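PDB 7NSZ: peptidoglycan-recognition protein LB from Drosophila melanogaster, which hydrolyses the amide bond between N-acetylmuramoyl and L-alanine in bacterial peptidoglycan, using one zinc ion, and so degrades this immune-active material. Local coordinates for residues V41-S46 with Y149-H154. The protein carries 1 engineered substitution. Sequence-based numbering, arbitrary orientation.
With ZN (zinc ion), chain B.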
loop_
_atom_site.group_PDB
_atom_site.type_symbol
_atom_site.label_atom_id
_atom_site.label_comp_id
_atom_site.label_asym_id
_atom_site.label_seq_id
_atom_site.Cartn_x
_atom_site.Cartn_y
_atom_site.Cartn_z
ATOM N N VAL A 41 -5.807 3.175 -6.793
ATOM C CA VAL A 41 -4.593 2.948 -5.978
ATOM C C VAL A 41 -4.764 3.803 -4.738
ATOM O O VAL A 41 -4.968 5.028 -4.873
ATOM C CB VAL A 41 -3.303 3.281 -6.728
ATOM C CG1 VAL A 41 -2.098 3.151 -5.831
ATOM C CG2 VAL A 41 -3.149 2.467 -7.985
ATOM N N ILE A 42 -4.694 3.179 -3.569
ATOM C CA ILE A 42 -4.839 3.910 -2.280
ATOM C C ILE A 42 -3.515 3.855 -1.565
ATOM O O ILE A 42 -2.960 2.769 -1.301
ATOM C CB ILE A 42 -5.922 3.335 -1.372
ATOM C CG1 ILE A 42 -7.191 2.969 -2.112
ATOM C CG2 ILE A 42 -6.172 4.216 -0.175
ATOM C CD1 ILE A 42 -7.863 4.086 -2.760
ATOM N N ILE A 43 -3.005 5.009 -1.186
ATOM C CA ILE A 43 -1.730 5.140 -0.457
ATOM C C ILE A 43 -1.953 5.275 1.031
ATOM O O ILE A 43 -2.845 6.032 1.468
ATOM C CB ILE A 43 -0.905 6.342 -0.982
ATOM C CG1 ILE A 43 -0.681 6.264 -2.486
ATOM C CG2 ILE A 43 0.375 6.492 -0.223
ATOM C CD1 ILE A 43 0.038 5.030 -2.964
ATOM N N HIS A 44 -1.156 4.563 1.792
ATOM C CA HIS A 44 -1.134 4.520 3.267
ATOM C C HIS A 44 0.254 4.772 3.789
ATOM O O HIS A 44 1.261 4.517 3.073
ATOM C CB HIS A 44 -1.633 3.131 3.774
ATOM C CG HIS A 44 -2.943 2.723 3.224
ATOM N ND1 HIS A 44 -4.096 2.964 3.969
ATOM C CD2 HIS A 44 -3.348 2.047 2.145
ATOM C CE1 HIS A 44 -5.121 2.475 3.359
ATOM N NE2 HIS A 44 -4.731 1.899 2.202
ATOM N N HIS A 45 0.343 5.157 5.074
ATOM C CA HIS A 45 1.547 4.969 5.879
ATOM C C HIS A 45 1.236 3.934 6.955
ATOM O O HIS A 45 0.061 3.635 7.227
ATOM C CB HIS A 45 2.178 6.249 6.468
ATOM C CG HIS A 45 1.429 6.834 7.614
ATOM N ND1 HIS A 45 2.040 7.823 8.358
ATOM C CD2 HIS A 45 0.191 6.681 8.091
ATOM C CE1 HIS A 45 1.182 8.209 9.274
ATOM N NE2 HIS A 45 0.057 7.603 9.116
ATOM N N SER A 46 2.272 3.375 7.549
ATOM C CA SER A 46 2.026 2.368 8.598
ATOM C C SER A 46 1.857 3.030 9.966
ATOM O O SER A 46 1.148 2.450 10.816
ATOM C CB SER A 46 3.114 1.304 8.670
ATOM O OG SER A 46 4.392 1.861 8.949
ATOM N N TYR A 149 -6.273 4.684 -13.870
ATOM C CA TYR A 149 -6.515 4.564 -12.412
ATOM C C TYR A 149 -6.639 5.953 -11.783
ATOM O O TYR A 149 -6.013 6.943 -12.208
ATOM C CB TYR A 149 -5.429 3.690 -11.769
ATOM C CG TYR A 149 -4.076 4.324 -11.742
ATOM C CD1 TYR A 149 -3.643 5.083 -10.672
ATOM C CD2 TYR A 149 -3.199 4.187 -12.815
ATOM C CE1 TYR A 149 -2.433 5.731 -10.677
ATOM C CE2 TYR A 149 -1.962 4.808 -12.813
ATOM C CZ TYR A 149 -1.555 5.561 -11.732
ATOM O OH TYR A 149 -0.344 6.202 -11.665
ATOM N N LYS A 150 -7.359 5.967 -10.671
ATOM C CA LYS A 150 -7.388 7.142 -9.782
ATOM C C LYS A 150 -6.527 6.873 -8.557
ATOM O O LYS A 150 -6.680 5.772 -7.930
ATOM C CB LYS A 150 -8.797 7.517 -9.356
ATOM C CG LYS A 150 -9.604 8.080 -10.516
ATOM C CD LYS A 150 -11.077 8.237 -10.219
ATOM C CE LYS A 150 -11.830 8.692 -11.444
ATOM N NZ LYS A 150 -12.295 7.541 -12.260
ATOM N N LEU A 151 -5.668 7.799 -8.206
ATOM C CA LEU A 151 -4.776 7.735 -7.036
ATOM C C LEU A 151 -5.388 8.523 -5.878
ATOM O O LEU A 151 -5.696 9.747 -6.065
ATOM C CB LEU A 151 -3.379 8.258 -7.430
ATOM C CG LEU A 151 -2.361 8.290 -6.303
ATOM C CD1 LEU A 151 -1.853 6.874 -6.029
ATOM C CD2 LEU A 151 -1.224 9.216 -6.681
ATOM N N LEU A 152 -5.482 7.888 -4.698
ATOM C CA LEU A 152 -6.067 8.526 -3.490
ATOM C C LEU A 152 -5.221 8.221 -2.270
ATOM O O LEU A 152 -4.481 7.243 -2.269
ATOM C CB LEU A 152 -7.467 7.958 -3.230
ATOM C CG LEU A 152 -8.493 8.092 -4.322
ATOM C CD1 LEU A 152 -9.717 7.220 -3.990
ATOM C CD2 LEU A 152 -8.911 9.550 -4.525
ATOM N N GLY A 153 -5.248 9.061 -1.269
ATOM C CA GLY A 153 -4.805 8.698 0.065
ATOM C C GLY A 153 -5.976 8.165 0.863
ATOM O O GLY A 153 -7.138 8.499 0.615
ATOM N N HIS A 154 -5.672 7.338 1.835
ATOM C CA HIS A 154 -6.697 6.781 2.741
ATOM C C HIS A 154 -7.613 7.850 3.332
ATOM O O HIS A 154 -8.815 7.621 3.360
ATOM C CB HIS A 154 -5.973 5.984 3.797
ATOM C CG HIS A 154 -6.802 5.109 4.677
ATOM N ND1 HIS A 154 -6.250 4.374 5.680
ATOM C CD2 HIS A 154 -8.131 4.953 4.821
ATOM C CE1 HIS A 154 -7.203 3.763 6.355
ATOM N NE2 HIS A 154 -8.352 4.050 5.835
HETATM ZN ZN ZN B . -4.224 3.978 5.769
#
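H44 and H154 meet at the zinc ion, each binding it through ND1 at 2.1 Å. The two rings stand obliquely, with their planes at 68°. H154 ND1 lies at the edge of the H44 ring, in its plane, 3.1 Å from H44 ND1; the metal joins these two nitrogens, and there is no hydrogen bond between them. H154 CG is anti to the backbone N (chi1 -169°), which carries the ring out from the strand so that ND1 meets the zinc. C162 SG is the third protein ligand. On the far side of the H44 ring, NE2 is hydrogen-bonded to H102 ND1, which helps fix the ring's rotation.

The backbones leading to the metal run parallel. V41 N, L152 N, I43 N and H154 N each give a hydrogen bond across the pair, the last to I43 O at 3.1 Å. Next to this bond, I42 CG2 rests 3.7 Å from H154 N. I42 and L152 lie on one face of the sheet, pointing the same way, and their CD1 atoms meet at 3.8 Å. An alanine in place of I42 would probably open a gap beside L152 CD1 and strip the cover from the H154 backbone N. On the other face, L151 CD1 sits against both V41 CG1 (3.7 Å) and I43 CG1 (3.8 Å). V41 CG2 touches the Y149 ring obliquely at CD1, near helix 126-142.

Strand 149-153 is an outermost strand of the mixed sheet, beside strand 38-45. H44, close to the end of strand 38-45, and H154, next after G153, make with C162 the zinc site characteristic of the catalytic, amidase-type PGRPs.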